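Local coordinates for putative oxidoreductase (Magnetospirillum magnetotacticum, PDB 3C1A), which probably catalyses a nicotinamide-dependent oxidation or reduction, as a member of the GFO/IDH/MocA oxidoreductase family whose substrate is not established, at residues Pro10-Leu15 against Ala290-Glu295; Met122-His127 against Pro296-Leu301; Pro147-Arg152 against Phe237-Thr242; Gly159-Gly164 against Cys225-Lys230; Gly185-Ser190 against Gly304-Arg309. One frame throughout, in Å; residues are numbered along the deposited sequence.

Contact 1: Pro10-Leu15 against Ala290-Glu295; sequences PVRLAL and AVRQPE
V11 offers one methyl to V291 and the other to the guanidinium of R292. With CG1 anti to the backbone N (chi1 171°), that methyl meets V291 CB at 3.9 Å, and V291 CG1 and CG2 both lie 4.1 Å from V11 CG1, so a single methyl presses on the whole fork of the second valine. This is the close-packed part. V11 is buried at the start of strand 11-17, a natural place for a beta-branched residue, and its backbone bonds to G34 and A36 while V291 also rests on A72 of strand 72-76. The second methyl, V11 CG2, lies over the centre of one face of the R292 guanidinium, 3.8 Å above its plane.

Toward solvent the fit is looser. R292 comes from the loop after helix 279-290 with its chain extended from CG to NE, long enough to pass V11 and reach the backbone where strand 11-17 begins. Its NH2 makes only a weak, bent hydrogen bond to P10 O (3.2 Å, 122° at the hydrogen). The stronger partners lie nearby: E71 forms a salt bridge with NH2, and S9 O accepts from NH1. R12 NH1 stands 3.6 Å from R292 NH2, but R12 NE is bonded to E69 O.

An arginine suits this border because its flat face accepts a methyl while its N-H groups serve carbonyl oxygens and a carboxylate. The closeness of two positive groups is probably tolerated because E71 supplies negative charge beside them, its carboxylate also accepting from R12 N.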
# COMPACT_ATOMS: atom_id res chain seq x y z
N PRO A 10 -4.69 20.43 -16.18
CA PRO A 10 -4.55 19.47 -15.07
C PRO A 10 -5.49 18.29 -15.21
O PRO A 10 -6.60 18.42 -15.75
CB PRO A 10 -4.89 20.31 -13.83
CG PRO A 10 -4.72 21.72 -14.27
CD PRO A 10 -5.07 21.77 -15.72
N VAL A 11 -5.01 17.13 -14.75
CA VAL A 11 -5.79 15.91 -14.80
C VAL A 11 -6.89 16.03 -13.74
O VAL A 11 -6.61 16.36 -12.58
CB VAL A 11 -4.91 14.65 -14.57
CG1 VAL A 11 -5.77 13.40 -14.40
CG2 VAL A 11 -3.88 14.47 -15.74
N ARG A 12 -8.13 15.76 -14.13
CA ARG A 12 -9.26 16.02 -13.26
C ARG A 12 -9.58 14.78 -12.45
O ARG A 12 -10.05 13.79 -12.97
CB ARG A 12 -10.41 16.53 -14.11
CG ARG A 12 -10.00 17.80 -14.92
CD ARG A 12 -11.12 18.27 -15.82
NE ARG A 12 -11.43 17.30 -16.86
CZ ARG A 12 -10.78 17.20 -18.02
NH1 ARG A 12 -9.76 18.00 -18.32
NH2 ARG A 12 -11.14 16.28 -18.89
N LEU A 13 -9.26 14.85 -11.16
CA LEU A 13 -9.43 13.76 -10.23
C LEU A 13 -10.59 13.98 -9.32
O LEU A 13 -10.91 15.10 -8.97
CB LEU A 13 -8.19 13.59 -9.35
CG LEU A 13 -6.85 13.34 -10.01
CD1 LEU A 13 -5.75 13.23 -8.90
CD2 LEU A 13 -6.92 12.10 -10.87
N ALA A 14 -11.20 12.88 -8.90
CA ALA A 14 -12.22 12.93 -7.87
C ALA A 14 -11.87 11.94 -6.77
O ALA A 14 -11.20 10.93 -7.02
CB ALA A 14 -13.60 12.64 -8.46
N LEU A 15 -12.30 12.24 -5.55
CA LEU A 15 -11.99 11.41 -4.39
C LEU A 15 -13.28 10.90 -3.74
O LEU A 15 -14.24 11.68 -3.49
CB LEU A 15 -11.16 12.22 -3.40
CG LEU A 15 -10.83 11.61 -2.03
CD1 LEU A 15 -10.05 10.32 -2.20
CD2 LEU A 15 -10.06 12.63 -1.19
N ALA A 290 -0.24 9.13 -15.40
CA ALA A 290 -0.49 8.00 -16.26
C ALA A 290 -1.92 7.97 -16.80
O ALA A 290 -2.24 7.17 -17.68
CB ALA A 290 -0.12 6.75 -15.54
N VAL A 291 -2.80 8.86 -16.33
CA VAL A 291 -4.23 8.72 -16.60
C VAL A 291 -4.46 8.80 -18.13
O VAL A 291 -5.17 7.97 -18.68
CB VAL A 291 -5.09 9.77 -15.79
CG1 VAL A 291 -6.49 9.94 -16.40
CG2 VAL A 291 -5.20 9.37 -14.30
N ARG A 292 -3.86 9.79 -18.75
CA ARG A 292 -4.04 10.06 -20.17
C ARG A 292 -3.09 9.27 -21.06
O ARG A 292 -3.20 9.32 -22.28
CB ARG A 292 -3.87 11.54 -20.46
CG ARG A 292 -4.81 12.42 -19.68
CD ARG A 292 -4.55 13.86 -19.93
NE ARG A 292 -5.55 14.66 -19.24
CZ ARG A 292 -5.46 15.95 -18.98
NH1 ARG A 292 -4.40 16.65 -19.34
NH2 ARG A 292 -6.45 16.55 -18.35
N GLN A 293 -2.15 8.55 -20.46
CA GLN A 293 -1.24 7.67 -21.18
C GLN A 293 -1.00 6.46 -20.30
O GLN A 293 0.04 6.35 -19.64
CB GLN A 293 0.07 8.39 -21.49
CG GLN A 293 0.98 7.55 -22.37
CD GLN A 293 2.18 8.32 -22.89
OE1 GLN A 293 3.32 8.03 -22.53
NE2 GLN A 293 1.93 9.31 -23.74
N PRO A 294 -1.99 5.55 -20.26
CA PRO A 294 -1.96 4.53 -19.24
C PRO A 294 -0.78 3.58 -19.32
O PRO A 294 -0.25 3.34 -20.40
CB PRO A 294 -3.27 3.77 -19.46
CG PRO A 294 -4.14 4.68 -20.29
CD PRO A 294 -3.18 5.43 -21.13
N GLU A 295 -0.41 3.06 -18.15
CA GLU A 295 0.60 2.03 -17.98
C GLU A 295 0.34 1.24 -16.69
O GLU A 295 -0.46 1.66 -15.84
CB GLU A 295 1.99 2.63 -17.92
CG GLU A 295 2.18 3.58 -16.79
CD GLU A 295 3.57 4.14 -16.77
OE1 GLU A 295 4.48 3.41 -16.32
OE2 GLU A 295 3.75 5.29 -17.20

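Contact 2: Met122-His127 against Pro296-Leu301; sequences MVWVEH and PGPSPL
S299 OG gives its proton to V125 O, 2.6 Å away, and accepts from H127 ND1 at 2.9 Å, lying near the imidazole plane at its edge. V125 O also takes H127 N, from the same face. S299 O receives V125 N at 2.9 Å, almost straight down the carbonyl (168°), so one serine holds V125 by its N-H and its C=O. Were S299 replaced by an alanine, H127 ND1 would probably lose its acceptor and V125 O its hydroxyl donor, leaving the imidazole freer to turn. L301 N reaches V123 O in a weak bond of 3.2 Å, and a water donates to that oxygen at 2.8 Å. W124 and P300 form a single beta bridge.

L301 CD2 lies 3.8 Å from V123 CB. G297 CA stands 3.7 Å above one face of the W124 indole and CE of M122, a selenomethionine, over the opposite face; a G297 CB would strike the ring. W124 NE1 is bonded to E295 O. Strand 123-126, outermost in the parallel sheet, is hydrogen-bonded to strand 95-99; W124 leans on L286 and A290 of helix 279-290, L301 on V112 and A116 of helix 106-119, and P300 is the N-cap of helix 301-314.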
# COMPACT_ATOMS: atom_id res chain seq x y z
N MSE A 122 -7.30 1.59 -16.55
CA MSE A 122 -6.13 1.54 -15.70
C MSE A 122 -6.56 1.53 -14.20
O MSE A 122 -7.33 2.38 -13.78
CB MSE A 122 -5.23 2.74 -16.01
CG MSE A 122 -3.93 2.62 -15.37
SE MSE A 122 -3.02 4.31 -15.66
CE MSE A 122 -3.68 5.43 -14.28
N VAL A 123 -6.11 0.51 -13.43
CA VAL A 123 -6.38 0.41 -11.99
C VAL A 123 -5.06 0.19 -11.27
O VAL A 123 -4.35 -0.78 -11.54
CB VAL A 123 -7.41 -0.74 -11.66
CG1 VAL A 123 -7.67 -0.88 -10.10
CG2 VAL A 123 -8.69 -0.46 -12.43
N TRP A 124 -4.71 1.13 -10.39
CA TRP A 124 -3.53 1.01 -9.56
C TRP A 124 -4.01 0.79 -8.15
O TRP A 124 -5.06 1.31 -7.76
CB TRP A 124 -2.71 2.30 -9.61
CG TRP A 124 -1.95 2.57 -10.88
CD1 TRP A 124 -2.15 2.00 -12.09
CD2 TRP A 124 -0.89 3.52 -11.06
NE1 TRP A 124 -1.28 2.53 -13.03
CE2 TRP A 124 -0.48 3.44 -12.42
CE3 TRP A 124 -0.24 4.40 -10.21
CZ2 TRP A 124 0.55 4.23 -12.93
CZ3 TRP A 124 0.78 5.19 -10.74
CH2 TRP A 124 1.16 5.09 -12.07
N VAL A 125 -3.25 0.01 -7.38
CA VAL A 125 -3.51 -0.10 -5.96
C VAL A 125 -2.44 0.72 -5.18
O VAL A 125 -1.25 0.66 -5.46
CB VAL A 125 -3.54 -1.52 -5.49
CG1 VAL A 125 -3.75 -1.58 -3.98
CG2 VAL A 125 -4.64 -2.30 -6.27
N GLU A 126 -2.91 1.49 -4.20
CA GLU A 126 -2.04 2.38 -3.42
C GLU A 126 -1.31 1.64 -2.29
O GLU A 126 -1.73 1.66 -1.13
CB GLU A 126 -2.82 3.58 -2.84
CG GLU A 126 -1.97 4.86 -2.68
CD GLU A 126 -1.25 4.97 -1.32
OE1 GLU A 126 -1.94 4.98 -0.27
OE2 GLU A 126 0.01 5.10 -1.32
N HIS A 127 -0.24 0.97 -2.66
CA HIS A 127 0.65 0.26 -1.73
C HIS A 127 1.80 1.22 -1.56
O HIS A 127 2.69 1.33 -2.40
CB HIS A 127 1.18 -1.04 -2.31
CG HIS A 127 0.16 -2.12 -2.47
ND1 HIS A 127 -0.11 -2.69 -3.70
CD2 HIS A 127 -0.61 -2.79 -1.57
CE1 HIS A 127 -1.03 -3.63 -3.55
NE2 HIS A 127 -1.37 -3.69 -2.28
N PRO A 296 0.97 0.07 -16.56
CA PRO A 296 0.68 -0.71 -15.37
C PRO A 296 1.22 -0.05 -14.11
O PRO A 296 0.55 -0.12 -13.08
CB PRO A 296 1.33 -2.07 -15.65
CG PRO A 296 1.64 -2.07 -17.12
CD PRO A 296 1.90 -0.62 -17.46
N GLY A 297 2.37 0.62 -14.20
CA GLY A 297 3.00 1.31 -13.07
C GLY A 297 3.55 0.38 -12.00
O GLY A 297 3.46 -0.86 -12.16
N PRO A 298 4.07 0.94 -10.90
CA PRO A 298 4.79 0.13 -9.90
C PRO A 298 3.92 -0.73 -8.97
O PRO A 298 4.43 -1.67 -8.32
CB PRO A 298 5.56 1.15 -9.07
CG PRO A 298 4.85 2.43 -9.25
CD PRO A 298 4.04 2.37 -10.54
N SER A 299 2.63 -0.41 -8.92
CA SER A 299 1.70 -1.11 -8.06
C SER A 299 0.39 -1.42 -8.78
O SER A 299 -0.66 -0.84 -8.45
CB SER A 299 1.46 -0.25 -6.82
OG SER A 299 0.76 -0.97 -5.82
N PRO A 300 0.43 -2.33 -9.77
CA PRO A 300 -0.74 -2.65 -10.54
C PRO A 300 -1.81 -3.43 -9.81
O PRO A 300 -1.57 -4.06 -8.78
CB PRO A 300 -0.18 -3.53 -11.67
CG PRO A 300 0.98 -4.17 -11.09
CD PRO A 300 1.60 -3.10 -10.24
N LEU A 301 -2.98 -3.41 -10.40
CA LEU A 301 -4.09 -4.20 -9.94
C LEU A 301 -3.74 -5.68 -9.71
O LEU A 301 -4.21 -6.30 -8.73
CB LEU A 301 -5.20 -4.11 -10.99
CG LEU A 301 -6.47 -4.89 -10.69
CD1 LEU A 301 -7.01 -4.59 -9.31
CD2 LEU A 301 -7.45 -4.52 -11.78
O HOH W 1 -2.47 -1.75 -13.35

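Contact 3: Pro147-Arg152 against Phe237-Thr242; sequences PILAVR and FGEAGT
L149 and A150 both face F237 in an antiparallel pairing of strands 148-158 and 229-238 within the mixed sheet of the GFO/IDH/MocA C-terminal domain, where the first strand begins and the second finishes. L149 N reaches F237 O at 2.7 Å in a nearly straight bond (169°), and A150 N reaches the same oxygen in a weak one of 3.4 Å. F237 N answers with a bond of 2.8 Å to A150 O. On one flank I148 and G238 are a non-hydrogen-bonded pair; on the other A150 and F237 are a hydrogen-bonded one, and the register slips by one residue between them. This is a classic beta bulge, with L149 taking the nearly helical backbone (psi -33°) of its first position. Beyond it E239 N bonds to P147 O at 3.0 Å.

The F237 side chain, its CG anti to the carbonyl carbon (chi1 -58°), runs edge-on along the other strand: CD2 meets A150 CB at 3.9 Å and CE2 meets R152 CD at 4.0 Å. Of R152, the methylenes CG and CD touch the ring, for its guanidinium goes on to G262 O and a cation-pi contact with W264. A serine in place of F237 would probably leave the A150 methyl and the R152 methylenes without their apolar partner and open a gap between them. Glycine fits at 238, since a CB there would crowd P147 O, and L149 CD1 lies 3.6 Å from G238 O. I148 and V151 turn instead to L183 of helix 168-184.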
# COMPACT_ATOMS: atom_id res chain seq x y z
N PRO A 147 22.87 -12.70 -4.14
CA PRO A 147 21.65 -13.47 -4.00
C PRO A 147 20.99 -13.36 -2.60
O PRO A 147 21.66 -13.45 -1.55
CB PRO A 147 22.11 -14.88 -4.34
CG PRO A 147 23.26 -14.66 -5.28
CD PRO A 147 23.98 -13.49 -4.71
N ILE A 148 19.68 -13.15 -2.61
CA ILE A 148 18.87 -13.00 -1.36
C ILE A 148 18.78 -14.31 -0.62
O ILE A 148 18.45 -15.36 -1.22
CB ILE A 148 17.44 -12.51 -1.67
CG1 ILE A 148 17.52 -11.15 -2.38
CG2 ILE A 148 16.56 -12.49 -0.36
CD1 ILE A 148 16.21 -10.61 -2.96
N LEU A 149 19.04 -14.26 0.68
CA LEU A 149 18.93 -15.43 1.58
C LEU A 149 17.70 -15.39 2.47
O LEU A 149 17.14 -16.42 2.83
CB LEU A 149 20.14 -15.50 2.50
CG LEU A 149 21.51 -15.50 1.85
CD1 LEU A 149 22.62 -15.20 2.87
CD2 LEU A 149 21.68 -16.83 1.18
N ALA A 150 17.32 -14.18 2.85
CA ALA A 150 16.24 -13.94 3.78
C ALA A 150 15.74 -12.53 3.67
O ALA A 150 16.48 -11.63 3.27
CB ALA A 150 16.67 -14.20 5.21
N VAL A 151 14.48 -12.36 4.08
CA VAL A 151 13.82 -11.08 4.16
C VAL A 151 13.05 -11.02 5.48
O VAL A 151 12.38 -11.98 5.87
CB VAL A 151 12.86 -10.90 2.99
CG1 VAL A 151 12.09 -9.64 3.14
CG2 VAL A 151 13.60 -10.96 1.66
N ARG A 152 13.16 -9.89 6.16
CA ARG A 152 12.30 -9.68 7.29
C ARG A 152 11.80 -8.26 7.43
O ARG A 152 12.48 -7.29 7.03
CB ARG A 152 13.01 -10.13 8.57
CG ARG A 152 13.69 -9.03 9.30
CD ARG A 152 14.49 -9.59 10.46
NE ARG A 152 13.65 -9.82 11.62
CZ ARG A 152 14.09 -10.25 12.79
NH1 ARG A 152 15.37 -10.60 12.96
NH2 ARG A 152 13.23 -10.39 13.78
N PHE A 237 18.46 -9.64 3.36
CA PHE A 237 19.74 -10.27 3.67
C PHE A 237 20.21 -10.98 2.42
O PHE A 237 19.53 -11.83 1.86
CB PHE A 237 19.63 -11.28 4.83
CG PHE A 237 19.12 -10.69 6.12
CD1 PHE A 237 19.99 -10.17 7.07
CD2 PHE A 237 17.76 -10.68 6.40
CE1 PHE A 237 19.53 -9.62 8.23
CE2 PHE A 237 17.28 -10.14 7.59
CZ PHE A 237 18.16 -9.59 8.49
N GLY A 238 21.41 -10.66 1.98
CA GLY A 238 22.00 -11.39 0.86
C GLY A 238 23.32 -12.01 1.21
O GLY A 238 23.82 -11.86 2.33
N GLU A 239 23.92 -12.67 0.23
CA GLU A 239 25.21 -13.35 0.44
C GLU A 239 26.36 -12.39 0.77
O GLU A 239 27.34 -12.78 1.41
CB GLU A 239 25.62 -14.11 -0.81
CG GLU A 239 24.78 -15.27 -1.14
CD GLU A 239 25.29 -16.01 -2.34
OE1 GLU A 239 26.10 -15.43 -3.10
OE2 GLU A 239 24.85 -17.17 -2.54
N ALA A 240 26.26 -11.15 0.30
CA ALA A 240 27.38 -10.21 0.34
C ALA A 240 27.12 -8.94 1.13
O ALA A 240 28.03 -8.17 1.32
CB ALA A 240 27.80 -9.86 -1.09
N GLY A 241 25.89 -8.76 1.62
CA GLY A 241 25.49 -7.55 2.34
C GLY A 241 24.04 -7.67 2.78
O GLY A 241 23.40 -8.67 2.51
N THR A 242 23.57 -6.69 3.53
CA THR A 242 22.21 -6.66 4.06
C THR A 242 21.72 -5.23 3.82
O THR A 242 22.44 -4.28 4.14
CB THR A 242 22.19 -6.98 5.57
OG1 THR A 242 22.82 -8.26 5.81
CG2 THR A 242 20.76 -6.97 6.12

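Contact 4: Gly159-Gly164 against Cys225-Lys230; sequences GPYRPG and CNTMDK
G159 N aims its hydrogen at N226 O, 2.7 Å away and nearly straight (169°), where two segments leave the mixed beta-sheet of the C-terminal domain. Segment 159-164 is the loop following strand 148-158; segment 225-230 links strand 218-225 to strand 229-238 and rounds a corner at M228, a selenomethionine. A positive phi at G159 (64°) and a cis peptide before P160 fold the first loop sharply back, so that the Y161 ring returns over its own G159, whose CA sits 3.4 Å above the ring centre. Glycine suits this spot twice, by its phi and because a CB would strike Y161 CD2.

The Y161 hydroxyl then donates weakly to the same N226 O at 2.6 Å, so this carbonyl is gripped by a peptide N-H and a phenol. The asparagine amide crosses the ring obliquely, their planes 66° apart, with ND2 3.9 Å from Y161 CE1. As an amide it serves both ways: OD1 accepts from G207 N and ND2 donates to E205 O. T227 adds its methyl, CG2, 3.9 Å from Y161 OH. ND2 of N226 also donates to a water at 3.1 Å, which in turn donates to P160 O at 2.7 Å.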
# COMPACT_ATOMS: atom_id res chain seq x y z
N GLY A 159 -1.98 0.13 19.06
CA GLY A 159 -3.27 0.13 18.41
C GLY A 159 -3.22 0.85 17.07
O GLY A 159 -2.17 0.89 16.40
N PRO A 160 -4.34 1.51 16.70
CA PRO A 160 -5.53 1.71 17.51
C PRO A 160 -6.32 0.44 17.67
O PRO A 160 -6.13 -0.53 16.92
CB PRO A 160 -6.31 2.78 16.71
CG PRO A 160 -5.28 3.40 15.77
CD PRO A 160 -4.49 2.18 15.40
N TYR A 161 -7.12 0.40 18.72
CA TYR A 161 -7.89 -0.77 19.04
C TYR A 161 -9.34 -0.38 18.78
O TYR A 161 -9.83 0.58 19.35
CB TYR A 161 -7.64 -1.19 20.49
CG TYR A 161 -6.16 -1.27 20.85
CD1 TYR A 161 -5.38 -2.35 20.44
CD2 TYR A 161 -5.54 -0.26 21.60
CE1 TYR A 161 -4.01 -2.42 20.78
CE2 TYR A 161 -4.19 -0.33 21.93
CZ TYR A 161 -3.44 -1.42 21.52
OH TYR A 161 -2.10 -1.48 21.83
N ARG A 162 -9.98 -1.13 17.88
CA ARG A 162 -11.26 -0.76 17.28
C ARG A 162 -12.11 -2.01 17.15
O ARG A 162 -11.76 -2.91 16.39
CB ARG A 162 -11.02 -0.24 15.87
CG ARG A 162 -10.25 1.07 15.78
CD ARG A 162 -9.79 1.36 14.33
NE ARG A 162 -9.45 2.79 14.17
CZ ARG A 162 -8.34 3.27 13.63
NH1 ARG A 162 -7.39 2.48 13.13
NH2 ARG A 162 -8.17 4.60 13.59
N PRO A 163 -13.23 -2.07 17.87
CA PRO A 163 -14.14 -3.19 17.71
C PRO A 163 -14.61 -3.38 16.26
O PRO A 163 -15.13 -2.46 15.67
CB PRO A 163 -15.33 -2.80 18.59
CG PRO A 163 -14.80 -1.80 19.55
CD PRO A 163 -13.71 -1.08 18.87
N GLY A 164 -14.43 -4.56 15.70
CA GLY A 164 -14.90 -4.84 14.34
C GLY A 164 -14.08 -4.13 13.28
O GLY A 164 -14.46 -4.11 12.10
N CYS A 225 2.59 -6.22 14.99
CA CYS A 225 2.26 -6.12 16.41
C CYS A 225 1.73 -4.73 16.81
O CYS A 225 2.41 -3.71 16.62
CB CYS A 225 3.47 -6.48 17.22
SG CYS A 225 3.15 -6.31 18.99
N ASN A 226 0.49 -4.70 17.30
CA ASN A 226 -0.19 -3.44 17.64
C ASN A 226 -0.17 -3.12 19.15
O ASN A 226 -0.98 -2.32 19.65
CB ASN A 226 -1.61 -3.36 17.08
CG ASN A 226 -2.57 -4.40 17.69
OD1 ASN A 226 -2.15 -5.28 18.43
ND2 ASN A 226 -3.86 -4.30 17.35
N THR A 227 0.81 -3.71 19.86
CA THR A 227 0.98 -3.47 21.29
C THR A 227 2.39 -2.98 21.63
O THR A 227 2.84 -3.17 22.74
CB THR A 227 0.61 -4.73 22.09
OG1 THR A 227 1.44 -5.84 21.70
CG2 THR A 227 -0.83 -5.12 21.85
N MSE A 228 3.10 -2.36 20.69
CA MSE A 228 4.48 -1.92 20.91
C MSE A 228 4.71 -0.53 20.36
O MSE A 228 3.88 0.01 19.62
CB MSE A 228 5.50 -2.89 20.26
CG MSE A 228 5.37 -2.97 18.78
SE MSE A 228 6.57 -4.13 17.84
CE MSE A 228 7.89 -2.85 17.34
N ASP A 229 5.83 0.09 20.71
CA ASP A 229 6.11 1.42 20.18
C ASP A 229 6.14 1.47 18.65
O ASP A 229 6.53 0.52 17.99
CB ASP A 229 7.43 1.98 20.72
CG ASP A 229 7.33 2.49 22.16
OD1 ASP A 229 6.24 2.50 22.76
OD2 ASP A 229 8.38 2.95 22.69
N LYS A 230 5.81 2.65 18.11
CA LYS A 230 5.75 2.89 16.68
C LYS A 230 7.07 2.60 15.95
O LYS A 230 8.15 3.11 16.30
CB LYS A 230 5.27 4.33 16.40
CG LYS A 230 4.86 4.60 14.96
O HOH W 2 -4.74 -2.21 15.29

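Contact 5: Gly185-Ser190 against Gly304-Arg309; sequences GRDPDS and GLRVVR
D187 meets R306 through a single carboxylate oxygen, OD1, gripped side-on by two nitrogens of the guanidinium. R306 NE bonds to D187 OD1 at 2.8 Å (160°), and R306 NH2 reaches the same atom at 3.1 Å on a more bent path. OD1 lies in the guanidinium plane, but the carboxylate is turned 45° against it, so NE arrives on the syn side yet tilted out of the carboxylate plane, and NH2 from above it. R306 can present this edge because its chain bends at chi3 (53°), bringing the head round to the loop while the side chain also touches L181 of helix 168-184.

R309, one turn farther along helix 301-314, crosses D187 at about a right angle; its NH1 stays 4.1 Å from D187 OD2, beyond salt-bridge distance.

R186 turns the other way and steadies the loop. Its NE and NH2 each lie 3.1 Å from D187 O, and NH2 also makes a salt bridge of 2.9 Å to D189 OD1 whose hydrogen bond is weak.

Two arginines thus hold D187 at different ends, one at its carbonyl and one at its carboxylate. With both R306 donors on OD1 and R309 near OD2, the positive surroundings probably favour the ionised acid, and the charge pairing ties the loop after helix 168-184 to the C-terminal helix.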
# COMPACT_ATOMS: atom_id res chain seq x y z
N GLY A 185 9.34 -11.07 -7.07
CA GLY A 185 8.94 -11.24 -8.47
C GLY A 185 8.07 -12.44 -8.76
O GLY A 185 7.89 -12.82 -9.91
N ARG A 186 7.53 -13.04 -7.72
CA ARG A 186 6.77 -14.27 -7.85
C ARG A 186 5.94 -14.45 -6.62
O ARG A 186 6.10 -13.74 -5.64
CB ARG A 186 7.71 -15.48 -8.01
CG ARG A 186 8.81 -15.52 -6.98
CD ARG A 186 9.49 -16.89 -6.86
NE ARG A 186 8.60 -17.82 -6.20
CZ ARG A 186 8.92 -18.98 -5.66
NH1 ARG A 186 10.17 -19.46 -5.68
NH2 ARG A 186 7.96 -19.69 -5.09
N ASP A 187 5.08 -15.46 -6.64
CA ASP A 187 4.26 -15.78 -5.50
C ASP A 187 4.91 -16.83 -4.59
O ASP A 187 5.69 -17.65 -5.03
CB ASP A 187 2.90 -16.30 -5.97
CG ASP A 187 1.98 -15.19 -6.48
OD1 ASP A 187 2.20 -14.00 -6.16
OD2 ASP A 187 1.03 -15.53 -7.21
N PRO A 188 4.56 -16.83 -3.31
CA PRO A 188 5.16 -17.83 -2.43
C PRO A 188 4.70 -19.27 -2.68
O PRO A 188 3.57 -19.51 -3.11
CB PRO A 188 4.76 -17.34 -1.02
CG PRO A 188 3.55 -16.46 -1.24
CD PRO A 188 3.72 -15.86 -2.60
N ASP A 189 5.60 -20.21 -2.41
CA ASP A 189 5.31 -21.65 -2.41
C ASP A 189 4.44 -21.99 -1.24
O ASP A 189 3.66 -22.91 -1.30
CB ASP A 189 6.59 -22.48 -2.22
CG ASP A 189 7.60 -22.20 -3.26
OD1 ASP A 189 7.29 -22.39 -4.45
OD2 ASP A 189 8.70 -21.74 -2.90
N SER A 190 4.67 -21.29 -0.12
CA SER A 190 3.81 -21.42 1.06
C SER A 190 3.69 -20.14 1.86
O SER A 190 4.59 -19.27 1.85
CB SER A 190 4.30 -22.55 1.96
OG SER A 190 5.59 -22.26 2.42
N GLY A 304 -2.18 -6.16 -6.46
CA GLY A 304 -3.20 -6.06 -5.41
C GLY A 304 -3.96 -7.36 -5.26
O GLY A 304 -4.24 -7.82 -4.13
N LEU A 305 -4.27 -7.98 -6.39
CA LEU A 305 -4.96 -9.27 -6.35
C LEU A 305 -4.09 -10.36 -5.68
O LEU A 305 -4.57 -11.15 -4.84
CB LEU A 305 -5.41 -9.67 -7.76
CG LEU A 305 -5.87 -11.11 -8.00
CD1 LEU A 305 -7.01 -11.55 -7.09
CD2 LEU A 305 -6.30 -11.21 -9.43
N ARG A 306 -2.82 -10.40 -6.04
CA ARG A 306 -1.90 -11.41 -5.52
C ARG A 306 -1.70 -11.22 -4.01
O ARG A 306 -1.57 -12.19 -3.28
CB ARG A 306 -0.57 -11.36 -6.25
CG ARG A 306 -0.66 -11.73 -7.72
CD ARG A 306 0.58 -11.27 -8.48
NE ARG A 306 1.80 -11.75 -7.85
CZ ARG A 306 2.99 -11.16 -7.90
NH1 ARG A 306 3.18 -10.09 -8.65
NH2 ARG A 306 4.01 -11.70 -7.25
N VAL A 307 -1.64 -9.95 -3.56
CA VAL A 307 -1.57 -9.60 -2.11
C VAL A 307 -2.80 -10.12 -1.38
O VAL A 307 -2.67 -10.66 -0.27
CB VAL A 307 -1.52 -8.11 -1.87
CG1 VAL A 307 -1.71 -7.78 -0.40
CG2 VAL A 307 -0.17 -7.48 -2.48
N VAL A 308 -3.98 -9.90 -1.97
CA VAL A 308 -5.25 -10.41 -1.39
C VAL A 308 -5.24 -11.93 -1.28
O VAL A 308 -5.77 -12.52 -0.30
CB VAL A 308 -6.50 -9.94 -2.18
CG1 VAL A 308 -7.78 -10.73 -1.77
CG2 VAL A 308 -6.78 -8.46 -1.96
N ARG A 309 -4.64 -12.59 -2.26
CA ARG A 309 -4.57 -14.06 -2.23
C ARG A 309 -3.74 -14.55 -1.05
O ARG A 309 -4.13 -15.43 -0.32
CB ARG A 309 -4.01 -14.62 -3.55
CG ARG A 309 -3.96 -16.15 -3.52
CD ARG A 309 -3.54 -16.77 -4.83
NE ARG A 309 -4.47 -16.46 -5.91
CZ ARG A 309 -4.21 -15.62 -6.90
NH1 ARG A 309 -3.05 -14.99 -6.98
NH2 ARG A 309 -5.13 -15.41 -7.83

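Overall arrangement
From the N terminus, strand 11-17 opens the Rossmann sheet, and contact 1 closes a long loop back to the turn after helix 279-290. Contact 2 starts at the last strand of that sheet and ends a few residues beyond contact 1, so the two cross; they also touch, A290 packing against M122. Within both spans lies contact 3, joining neighbouring strands of the C-terminal domain's mixed sheet, and contact 4 is enclosed in turn by contact 3. Contact 5 crosses all four, linking the loop after helix 168-184 to helix 301-314, which packs on H127 of contact 2. The final chain segment thereby ties both domains together.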